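Local coordinates for protein phosphoribosylaminoimidazole-succinocarboxamide synthase (Pyrococcus horikoshii, PDB 4O7V) that catalyses the ATP-dependent joining of L-aspartate to the carboxylate of an aminoimidazole ribonucleotide, a step of de novo purine biosynthesis, at residues K155-L160 and I169-F174; R93-G98 and R198-K203; A50-I55 and I192-C197. One frame throughout, in Å; residues are numbered along the deposited sequence.

Interaction 1: residues K155-L160 and I169-F174; sequences KVNEIL and IILVDF. With U5P (uridine-5'-monophosphate), chain D; UDP (uridine-5'-diphosphate), chain B.
F174 sends its ring off the strand toward helix 155-160, where three side chains meet it from different directions. Its CG stands between the backbone N and the carbonyl carbon (chi1 62°), a rotamer that carries the far edge of the ring in among V156, N157 and L160. N157 lies at that edge: its OD1 comes close to the ring plane 3.3 Å from F174 CE2, and its CB lies in plane 3.8 Å from F174 CZ. The amide is tilted 34° from the ring, so the two flat groups are not stacked; the carbonyl oxygen instead faces the slightly positive C-H rim. An asparagine suits this buried place because OD1 also accepts a hydrogen bond from ND2 of N94, which gives the polar end a partner inside the core. L160 lies over one face of the phenyl ring through CD1, 4.5 Å from F174 CE1. V156 adds CG1 at 4.0 Å from the same F174 CE1, approaching obliquely.

Beside the ring, L171 points at the helix too, and its CD2 touches both the CB of L160, at 3.6 Å, and OD1 of N157. Leucine and valine methyls suit a buried ring that needs apolar neighbours. Between L171 and F174, V172 and D173 both turn away from the helix, since V172 (phi/psi -75/-53) breaks the strand's regular alternation. D173 holds its OD1 2.6 Å from the ribose O3' of UMP or UDP, whose overlapping positions mark them as alternative occupants. The strand follows the helix after a short connection and runs back along it, the axes 9.8 Å apart: a helix packed on an antiparallel sheet, as in an alpha+beta domain, with the uridine nucleotide site on the strand's other side.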
# COMPACT_ATOMS: atom_id res chain seq x y z
N LYS A 155 15.78 -4.89 11.54
CA LYS A 155 16.81 -5.44 12.42
C LYS A 155 16.43 -6.87 12.85
O LYS A 155 17.26 -7.79 12.77
CB LYS A 155 17.07 -4.51 13.63
CG LYS A 155 18.00 -5.09 14.68
CD LYS A 155 18.45 -4.06 15.72
CE LYS A 155 19.17 -4.78 16.87
NZ LYS A 155 19.86 -3.88 17.84
N VAL A 156 15.18 -7.05 13.28
CA VAL A 156 14.62 -8.38 13.55
C VAL A 156 14.85 -9.33 12.36
O VAL A 156 15.28 -10.48 12.55
CB VAL A 156 13.11 -8.31 13.88
CG1 VAL A 156 12.50 -9.71 13.95
CG2 VAL A 156 12.85 -7.54 15.18
N ASN A 157 14.59 -8.85 11.15
CA ASN A 157 14.84 -9.59 9.90
C ASN A 157 16.28 -10.09 9.80
O ASN A 157 16.49 -11.28 9.58
CB ASN A 157 14.50 -8.72 8.70
CG ASN A 157 14.60 -9.45 7.37
OD1 ASN A 157 14.18 -10.61 7.24
ND2 ASN A 157 15.14 -8.76 6.35
N GLU A 158 17.24 -9.19 9.98
CA GLU A 158 18.66 -9.52 9.89
C GLU A 158 19.05 -10.62 10.85
O GLU A 158 19.64 -11.61 10.44
CB GLU A 158 19.55 -8.28 10.12
CG GLU A 158 19.51 -7.26 9.01
CD GLU A 158 19.85 -7.85 7.64
OE1 GLU A 158 18.92 -8.03 6.81
OE2 GLU A 158 21.05 -8.13 7.42
N ILE A 159 18.73 -10.42 12.13
CA ILE A 159 19.00 -11.40 13.18
C ILE A 159 18.36 -12.76 12.88
O ILE A 159 19.05 -13.79 12.91
CB ILE A 159 18.55 -10.90 14.57
CG1 ILE A 159 19.24 -9.58 14.94
CG2 ILE A 159 18.82 -11.97 15.62
CD1 ILE A 159 18.44 -8.71 15.87
N LEU A 160 17.05 -12.77 12.59
CA LEU A 160 16.36 -14.04 12.32
C LEU A 160 16.90 -14.76 11.09
O LEU A 160 17.19 -15.95 11.16
CB LEU A 160 14.84 -13.86 12.23
CG LEU A 160 14.08 -13.36 13.46
CD1 LEU A 160 12.60 -13.27 13.11
CD2 LEU A 160 14.29 -14.24 14.69
N ILE A 169 17.89 -22.90 6.99
CA ILE A 169 16.53 -22.40 6.79
C ILE A 169 16.56 -20.99 6.22
O ILE A 169 17.20 -20.09 6.77
CB ILE A 169 15.71 -22.44 8.10
CG1 ILE A 169 15.52 -23.89 8.55
CG2 ILE A 169 14.36 -21.74 7.93
CD1 ILE A 169 15.19 -24.02 10.03
N ILE A 170 15.87 -20.81 5.10
CA ILE A 170 15.70 -19.51 4.49
C ILE A 170 14.46 -18.84 5.07
O ILE A 170 13.35 -19.40 5.04
CB ILE A 170 15.62 -19.61 2.95
CG1 ILE A 170 16.93 -20.18 2.40
CG2 ILE A 170 15.38 -18.24 2.34
CD1 ILE A 170 16.80 -20.82 1.03
N LEU A 171 14.66 -17.65 5.63
CA LEU A 171 13.56 -16.84 6.10
C LEU A 171 12.98 -16.07 4.92
O LEU A 171 13.53 -15.07 4.47
CB LEU A 171 13.99 -15.91 7.23
CG LEU A 171 12.95 -14.93 7.80
CD1 LEU A 171 11.75 -15.64 8.40
CD2 LEU A 171 13.64 -14.04 8.82
N VAL A 172 11.85 -16.57 4.41
CA VAL A 172 11.25 -16.04 3.19
C VAL A 172 10.56 -14.69 3.45
O VAL A 172 10.83 -13.69 2.76
CB VAL A 172 10.29 -17.09 2.60
CG1 VAL A 172 9.40 -16.50 1.51
CG2 VAL A 172 11.08 -18.28 2.09
N ASP A 173 9.67 -14.68 4.45
CA ASP A 173 8.98 -13.48 4.91
C ASP A 173 8.41 -13.77 6.29
O ASP A 173 8.50 -14.90 6.76
CB ASP A 173 7.86 -13.04 3.94
CG ASP A 173 6.81 -14.13 3.70
OD1 ASP A 173 6.49 -14.88 4.63
OD2 ASP A 173 6.31 -14.22 2.56
N PHE A 174 7.85 -12.75 6.94
CA PHE A 174 7.27 -12.95 8.27
C PHE A 174 6.47 -11.72 8.68
O PHE A 174 6.66 -10.65 8.13
CB PHE A 174 8.35 -13.28 9.32
CG PHE A 174 9.37 -12.20 9.53
CD1 PHE A 174 9.25 -11.30 10.59
CD2 PHE A 174 10.47 -12.09 8.69
CE1 PHE A 174 10.19 -10.29 10.79
CE2 PHE A 174 11.42 -11.09 8.89
CZ PHE A 174 11.28 -10.19 9.94
N1 U5P D . 1.05 -13.24 7.87
C2 U5P D . 0.53 -13.53 9.16
N3 U5P D . -0.67 -13.07 9.52
C4 U5P D . -1.39 -12.34 8.67
C5 U5P D . -0.92 -12.03 7.40
C6 U5P D . 0.34 -12.50 7.01
O2 U5P D . 1.20 -14.21 9.96
O4 U5P D . -2.51 -11.92 9.04
C1' U5P D . 2.37 -13.74 7.50
C2' U5P D . 2.30 -14.92 6.55
O2' U5P D . 2.40 -16.16 7.25
C3' U5P D . 3.53 -14.73 5.69
C4' U5P D . 3.79 -13.23 5.69
O3' U5P D . 4.63 -15.35 6.36
O4' U5P D . 3.08 -12.70 6.81
C5' U5P D . 3.31 -12.56 4.40
O5' U5P D . 1.94 -12.89 4.18
P U5P D . 1.25 -12.65 2.75
O1P U5P D . 2.22 -13.24 1.76
O2P U5P D . -0.05 -13.40 2.87
O3P U5P D . 1.10 -11.15 2.61
N1 UDP B . 0.94 -13.43 7.81
C2 UDP B . 0.43 -13.60 9.12
N3 UDP B . -0.83 -13.24 9.40
C4 UDP B . -1.61 -12.72 8.44
C5 UDP B . -1.13 -12.54 7.15
C6 UDP B . 0.18 -12.91 6.85
O2 UDP B . 1.15 -14.09 10.02
O4 UDP B . -2.78 -12.39 8.72
C1' UDP B . 2.32 -13.83 7.52
C2' UDP B . 2.34 -15.00 6.55
O2' UDP B . 2.48 -16.24 7.25
C3' UDP B . 3.56 -14.73 5.72
C4' UDP B . 3.76 -13.23 5.76
O4' UDP B . 3.02 -12.76 6.89
O3' UDP B . 4.68 -15.34 6.37
C5' UDP B . 3.26 -12.54 4.49
O5' UDP B . 2.02 -13.12 4.09
PA UDP B . 1.32 -12.72 2.71
O1A UDP B . 1.23 -11.22 2.61
O2A UDP B . 2.00 -13.46 1.59
O3A UDP B . -0.17 -13.31 2.91
PB UDP B . -0.56 -14.87 2.82
O1B UDP B . -2.05 -14.82 3.03
O2B UDP B . -0.11 -15.33 1.46
O3B UDP B . 0.19 -15.55 3.95

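Interaction 2: residues R93-G98 and R198-K203; sequences RNVVAG and RFWDAK. With UDP (uridine-5'-diphosphate), chain B; U5P (uridine-5'-monophosphate), chain D.
R93 and R198 reach one phosphate with differently shaped chains: R93 is bent at its third torsion (chi3 72°), which turns its guanidinium round to the phosphate, whereas R198 runs extended from CG to NE (chi3 176°) alongside A97. Their ends draw together, R93 NH2 lying 3.8 Å from R198 NH1, because both hold the same anion. In UDP, O2A receives one bond from R93 NH2 at 2.7 Å and another from R198 NH1 at 2.9 Å, while R93 NH1 donates to O1A at 2.8 Å. O2A lies in the plane of the R93 guanidinium at its edge, so the flat group meets the alpha phosphate with two N-H groups side by side. R198 NH2 goes on to the beta phosphate, binding O2B at 2.8 Å. With UMP in the same place, R93 and R198 NH1 grip its single phosphate.

This is a nucleotide phosphate pocket, made where the loop after strand 84-93 passes the start of strand 197-201; it is consistent with the place of the ribonucleotide substrate's phosphate. Acidic residues hold the guanidinium groups in orientation: E118 pairs with R93 NH1, D211 with R198 NE, and D173, which also meets the ribose O3', with R198 NH1.

The loop closes over one face of the R198 guanidinium, G98 N sitting above its centre. Glycine suits the spot, since its positive phi (51°) is easy for it and nothing projects between arginine and phosphate. A97, with only a methyl group, lets the loop lie close along the arginine chain, its CB 3.8 Å from CD of R198. Farther along, the contact becomes apolar at W200, whose indole CZ3 is touched obliquely by V95 CG1 at 3.8 Å, with A97 CB more loosely at CZ2, 4.4 Å away.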
# COMPACT_ATOMS: atom_id res chain seq x y z
N ARG A 93 9.75 -8.97 3.88
CA ARG A 93 9.86 -9.98 2.83
C ARG A 93 11.28 -9.98 2.23
O ARG A 93 11.80 -8.93 1.86
CB ARG A 93 8.79 -9.74 1.75
CG ARG A 93 7.50 -9.11 2.30
CD ARG A 93 6.35 -9.07 1.30
NE ARG A 93 5.83 -10.41 1.09
CZ ARG A 93 4.57 -10.81 1.27
NH1 ARG A 93 3.60 -9.97 1.64
NH2 ARG A 93 4.30 -12.08 1.05
N ASN A 94 11.89 -11.17 2.16
CA ASN A 94 13.22 -11.36 1.56
C ASN A 94 13.16 -12.06 0.22
O ASN A 94 13.99 -11.80 -0.67
CB ASN A 94 14.11 -12.18 2.49
CG ASN A 94 14.31 -11.50 3.83
OD1 ASN A 94 14.67 -10.32 3.88
ND2 ASN A 94 14.04 -12.22 4.91
N VAL A 95 12.19 -12.97 0.10
CA VAL A 95 11.98 -13.80 -1.07
C VAL A 95 10.50 -13.69 -1.45
O VAL A 95 9.63 -13.68 -0.57
CB VAL A 95 12.33 -15.28 -0.74
CG1 VAL A 95 11.88 -16.22 -1.85
CG2 VAL A 95 13.82 -15.43 -0.49
N VAL A 96 10.23 -13.58 -2.75
CA VAL A 96 8.86 -13.45 -3.25
C VAL A 96 8.03 -14.71 -2.98
O VAL A 96 8.43 -15.84 -3.33
CB VAL A 96 8.85 -13.11 -4.76
CG1 VAL A 96 7.43 -13.14 -5.32
CG2 VAL A 96 9.50 -11.75 -4.99
N ALA A 97 6.89 -14.51 -2.31
CA ALA A 97 5.91 -15.56 -2.04
C ALA A 97 4.58 -14.92 -1.64
O ALA A 97 4.50 -13.71 -1.45
CB ALA A 97 6.42 -16.50 -0.95
N GLY A 98 3.54 -15.74 -1.50
CA GLY A 98 2.23 -15.26 -1.06
C GLY A 98 1.70 -14.08 -1.85
O GLY A 98 1.81 -14.04 -3.08
N ARG A 198 7.34 -17.44 6.78
CA ARG A 198 7.64 -18.48 5.80
C ARG A 198 9.07 -18.94 6.01
O ARG A 198 10.01 -18.13 6.05
CB ARG A 198 7.39 -18.03 4.36
CG ARG A 198 5.90 -18.03 3.99
CD ARG A 198 5.64 -17.71 2.52
NE ARG A 198 4.20 -17.82 2.26
CZ ARG A 198 3.35 -16.80 2.24
NH1 ARG A 198 3.76 -15.55 2.43
NH2 ARG A 198 2.06 -17.03 2.02
N PHE A 199 9.21 -20.26 6.19
CA PHE A 199 10.49 -20.93 6.36
C PHE A 199 10.64 -21.97 5.26
O PHE A 199 9.83 -22.89 5.16
CB PHE A 199 10.53 -21.68 7.70
CG PHE A 199 10.43 -20.81 8.92
CD1 PHE A 199 11.21 -19.66 9.07
CD2 PHE A 199 9.59 -21.19 9.97
CE1 PHE A 199 11.12 -18.89 10.22
CE2 PHE A 199 9.51 -20.42 11.12
CZ PHE A 199 10.27 -19.27 11.25
N TRP A 200 11.69 -21.82 4.45
CA TRP A 200 12.03 -22.81 3.42
C TRP A 200 13.31 -23.53 3.73
O TRP A 200 14.30 -22.89 4.10
CB TRP A 200 12.20 -22.13 2.08
CG TRP A 200 10.94 -21.67 1.44
CD1 TRP A 200 9.64 -21.75 1.94
CD2 TRP A 200 10.81 -21.01 0.14
NE1 TRP A 200 8.74 -21.21 1.06
CE2 TRP A 200 9.38 -20.74 -0.04
CE3 TRP A 200 11.71 -20.62 -0.85
CZ2 TRP A 200 8.90 -20.12 -1.18
CZ3 TRP A 200 11.20 -19.99 -2.00
CH2 TRP A 200 9.83 -19.74 -2.15
N ASP A 201 13.32 -24.85 3.56
CA ASP A 201 14.57 -25.61 3.63
C ASP A 201 15.53 -25.05 2.60
O ASP A 201 15.15 -24.87 1.44
CB ASP A 201 14.36 -27.09 3.35
CG ASP A 201 15.67 -27.84 3.24
OD1 ASP A 201 16.35 -28.00 4.26
OD2 ASP A 201 16.06 -28.22 2.11
N ALA A 202 16.77 -24.77 3.02
CA ALA A 202 17.78 -24.13 2.15
C ALA A 202 18.12 -24.93 0.89
O ALA A 202 18.43 -24.34 -0.15
CB ALA A 202 19.05 -23.80 2.93
N LYS A 203 18.04 -26.25 0.98
CA LYS A 203 18.44 -27.11 -0.12
C LYS A 203 17.28 -27.45 -1.05
O LYS A 203 17.40 -27.35 -2.28
CB LYS A 203 19.06 -28.40 0.42
CG LYS A 203 20.25 -28.91 -0.38
CD LYS A 203 19.84 -29.39 -1.78
CE LYS A 203 21.01 -30.06 -2.48
NZ LYS A 203 21.58 -31.17 -1.67
N1 UDP B . 0.94 -13.43 7.81
C2 UDP B . 0.43 -13.60 9.12
N3 UDP B . -0.83 -13.24 9.40
C4 UDP B . -1.61 -12.72 8.44
C5 UDP B . -1.13 -12.54 7.15
C6 UDP B . 0.18 -12.91 6.85
O2 UDP B . 1.15 -14.09 10.02
O4 UDP B . -2.78 -12.39 8.72
C1' UDP B . 2.32 -13.83 7.52
C2' UDP B . 2.34 -15.00 6.55
O2' UDP B . 2.48 -16.24 7.25
C3' UDP B . 3.56 -14.73 5.72
C4' UDP B . 3.76 -13.23 5.76
O4' UDP B . 3.02 -12.76 6.89
O3' UDP B . 4.68 -15.34 6.37
C5' UDP B . 3.26 -12.54 4.49
O5' UDP B . 2.02 -13.12 4.09
PA UDP B . 1.32 -12.72 2.71
O1A UDP B . 1.23 -11.22 2.61
O2A UDP B . 2.00 -13.46 1.59
O3A UDP B . -0.17 -13.31 2.91
PB UDP B . -0.56 -14.87 2.82
O1B UDP B . -2.05 -14.82 3.03
O2B UDP B . -0.11 -15.33 1.46
O3B UDP B . 0.19 -15.55 3.95
N1 U5P D . 1.05 -13.24 7.87
C2 U5P D . 0.53 -13.53 9.16
N3 U5P D . -0.67 -13.07 9.52
C4 U5P D . -1.39 -12.34 8.67
C5 U5P D . -0.92 -12.03 7.40
C6 U5P D . 0.34 -12.50 7.01
O2 U5P D . 1.20 -14.21 9.96
O4 U5P D . -2.51 -11.92 9.04
C1' U5P D . 2.37 -13.74 7.50
C2' U5P D . 2.30 -14.92 6.55
O2' U5P D . 2.40 -16.16 7.25
C3' U5P D . 3.53 -14.73 5.69
C4' U5P D . 3.79 -13.23 5.69
O3' U5P D . 4.63 -15.35 6.36
O4' U5P D . 3.08 -12.70 6.81
C5' U5P D . 3.31 -12.56 4.40
O5' U5P D . 1.94 -12.89 4.18
P U5P D . 1.25 -12.65 2.75
O1P U5P D . 2.22 -13.24 1.76
O2P U5P D . -0.05 -13.40 2.87
O3P U5P D . 1.10 -11.15 2.61

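Interaction 3: residues A50-I55 and I192-C197; sequences AQLSVI and ISPDTC. With UDP (uridine-5'-diphosphate), chain B; U5P (uridine-5'-monophosphate), chain D.
S53 and I192 provide the polar part of the contact. The OG of S53 lies 3.1 Å from the carbonyl oxygen of I192 and may donate to it, but its one proton can also go to O of N49, a helical turn earlier, and the choice is not settled. With OG opposite the carbonyl carbon and beside the backbone N (chi1 -72°), the hydroxyl stays close to the helix surface, where both acceptors are near. A serine is small enough to let the loop backbone come close: S53 CA approaches I192 O to 3.2 Å, a CA-H...O contact with 129° at the hydrogen.

The apolar part is a single meeting of L52 with P194. CD1 of L52 touches CD of P194 at 3.6 Å and its CG slightly farther off, and the two side chains run at about a right angle. The rigid proline ring offers a compact apolar surface to the branched end of the leucine.

Bonds inside 192-197 keep the loop in shape. S193 OG accepts from the backbone N of D195 at 3.2 Å, an ST turn, and also bonds to E191. T196 OG1 in turn accepts from S193 N at 3.1 Å, while T196 N returns to S193 O. These bonds present T196 to the nucleotide, its CG2 3.4 Å from the uracil O2 of UDP or UMP.

Helix 45-62 therefore lies against the loop that leads from strand 186-188 into strand 197-201. D195 tightens the junction through a salt bridge with K45 at the start of that helix and a hydrogen bond to Y224 of helix 220-232. The latter helix also packs on L52 through Y228, while strand 169-180 lies beside I192 and T196.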
# COMPACT_ATOMS: atom_id res chain seq x y z
N ALA A 50 4.42 -21.90 20.74
CA ALA A 50 4.80 -21.28 22.01
C ALA A 50 6.30 -21.36 22.22
O ALA A 50 6.96 -20.35 22.52
CB ALA A 50 4.05 -21.92 23.17
N GLN A 51 6.85 -22.56 22.06
CA GLN A 51 8.26 -22.81 22.31
C GLN A 51 9.12 -22.03 21.33
O GLN A 51 10.13 -21.43 21.71
CB GLN A 51 8.59 -24.30 22.20
CG GLN A 51 7.88 -25.20 23.21
CD GLN A 51 8.22 -24.83 24.64
OE1 GLN A 51 9.39 -24.73 25.01
NE2 GLN A 51 7.19 -24.65 25.46
N LEU A 52 8.70 -22.04 20.08
CA LEU A 52 9.43 -21.33 19.05
C LEU A 52 9.37 -19.80 19.22
O LEU A 52 10.35 -19.12 18.95
CB LEU A 52 8.97 -21.77 17.66
CG LEU A 52 9.33 -23.23 17.36
CD1 LEU A 52 8.60 -23.70 16.12
CD2 LEU A 52 10.83 -23.42 17.21
N SER A 53 8.24 -19.29 19.70
CA SER A 53 8.13 -17.86 20.03
C SER A 53 9.12 -17.50 21.12
O SER A 53 9.85 -16.51 20.99
CB SER A 53 6.71 -17.49 20.47
OG SER A 53 5.82 -17.49 19.38
N VAL A 54 9.15 -18.33 22.18
CA VAL A 54 10.08 -18.16 23.31
C VAL A 54 11.52 -18.10 22.82
O VAL A 54 12.23 -17.15 23.15
CB VAL A 54 9.92 -19.28 24.37
CG1 VAL A 54 11.09 -19.30 25.34
CG2 VAL A 54 8.63 -19.10 25.13
N ILE A 55 11.93 -19.09 22.04
CA ILE A 55 13.27 -19.13 21.48
C ILE A 55 13.57 -17.87 20.65
O ILE A 55 14.64 -17.25 20.80
CB ILE A 55 13.48 -20.38 20.60
CG1 ILE A 55 13.49 -21.64 21.47
CG2 ILE A 55 14.76 -20.27 19.78
CD1 ILE A 55 13.23 -22.93 20.70
N ILE A 192 6.10 -15.15 17.26
CA ILE A 192 6.96 -15.45 16.11
C ILE A 192 7.05 -16.97 16.00
O ILE A 192 7.64 -17.63 16.85
CB ILE A 192 8.38 -14.85 16.22
CG1 ILE A 192 8.33 -13.36 16.56
CG2 ILE A 192 9.13 -15.05 14.92
CD1 ILE A 192 9.69 -12.68 16.59
N SER A 193 6.47 -17.51 14.94
CA SER A 193 6.28 -18.95 14.84
C SER A 193 6.12 -19.36 13.39
O SER A 193 6.03 -18.51 12.51
CB SER A 193 5.05 -19.35 15.65
OG SER A 193 3.86 -18.98 14.99
N PRO A 194 6.08 -20.67 13.12
CA PRO A 194 5.83 -21.13 11.74
C PRO A 194 4.45 -20.72 11.21
O PRO A 194 4.20 -20.86 10.01
CB PRO A 194 5.94 -22.65 11.85
CG PRO A 194 6.76 -22.89 13.07
CD PRO A 194 6.34 -21.80 14.02
N ASP A 195 3.57 -20.24 12.10
CA ASP A 195 2.28 -19.64 11.70
C ASP A 195 2.46 -18.27 11.07
O ASP A 195 1.71 -17.89 10.17
CB ASP A 195 1.35 -19.47 12.91
CG ASP A 195 0.49 -20.70 13.20
OD1 ASP A 195 -0.57 -20.54 13.85
OD2 ASP A 195 0.85 -21.81 12.78
N THR A 196 3.46 -17.53 11.56
CA THR A 196 3.60 -16.12 11.17
C THR A 196 4.86 -15.81 10.34
O THR A 196 5.19 -14.64 10.12
CB THR A 196 3.54 -15.19 12.41
OG1 THR A 196 4.54 -15.60 13.36
CG2 THR A 196 2.15 -15.25 13.06
N CYS A 197 5.54 -16.87 9.88
CA CYS A 197 6.73 -16.75 9.02
C CYS A 197 6.67 -17.75 7.88
O CYS A 197 6.04 -18.80 8.00
CB CYS A 197 8.03 -17.03 9.80
SG CYS A 197 8.28 -16.19 11.37
N1 UDP B . 0.94 -13.43 7.81
C2 UDP B . 0.43 -13.60 9.12
N3 UDP B . -0.83 -13.24 9.40
C4 UDP B . -1.61 -12.72 8.44
C5 UDP B . -1.13 -12.54 7.15
C6 UDP B . 0.18 -12.91 6.85
O2 UDP B . 1.15 -14.09 10.02
O4 UDP B . -2.78 -12.39 8.72
C1' UDP B . 2.32 -13.83 7.52
C2' UDP B . 2.34 -15.00 6.55
O2' UDP B . 2.48 -16.24 7.25
C3' UDP B . 3.56 -14.73 5.72
C4' UDP B . 3.76 -13.23 5.76
O4' UDP B . 3.02 -12.76 6.89
O3' UDP B . 4.68 -15.34 6.37
C5' UDP B . 3.26 -12.54 4.49
O5' UDP B . 2.02 -13.12 4.09
PA UDP B . 1.32 -12.72 2.71
O1A UDP B . 1.23 -11.22 2.61
O2A UDP B . 2.00 -13.46 1.59
O3A UDP B . -0.17 -13.31 2.91
PB UDP B . -0.56 -14.87 2.82
O1B UDP B . -2.05 -14.82 3.03
O2B UDP B . -0.11 -15.33 1.46
O3B UDP B . 0.19 -15.55 3.95
N1 U5P D . 1.05 -13.24 7.87
C2 U5P D . 0.53 -13.53 9.16
N3 U5P D . -0.67 -13.07 9.52
C4 U5P D . -1.39 -12.34 8.67
C5 U5P D . -0.92 -12.03 7.40
C6 U5P D . 0.34 -12.50 7.01
O2 U5P D . 1.20 -14.21 9.96
O4 U5P D . -2.51 -11.92 9.04
C1' U5P D . 2.37 -13.74 7.50
C2' U5P D . 2.30 -14.92 6.55
O2' U5P D . 2.40 -16.16 7.25
C3' U5P D . 3.53 -14.73 5.69
C4' U5P D . 3.79 -13.23 5.69
O3' U5P D . 4.63 -15.35 6.36
O4' U5P D . 3.08 -12.70 6.81
C5' U5P D . 3.31 -12.56 4.40
O5' U5P D . 1.94 -12.89 4.18
P U5P D . 1.25 -12.65 2.75
O1P U5P D . 2.22 -13.24 1.76
O2P U5P D . -0.05 -13.40 2.87
O3P U5P D . 1.10 -11.15 2.61

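How the interactions relate
All three contacts border the uridine nucleotide site, and each has a segment touching UMP or UDP; bound ADP lies about 9 Å from the S193 side chain. The centres of interactions 1 and 2 are about 9 Å apart, those of 1 and 3 about 12 Å, and those of 2 and 3 about 16 Å. Strands 169-180 and 197-201, neighbours in the six-stranded antiparallel sheet, join interactions 1 and 2, while 192-197 runs straight into 198-203. Along the chain the order is 50-55, 93-98, 155-160, 169-174, 192-197, 198-203: interaction 1 is local, whereas 2 and 3 interleave over long spans. Distant stretches thus converge, the sheet and loops contributing ligand-facing residues and helices 45-62 and 143-165 packing behind them.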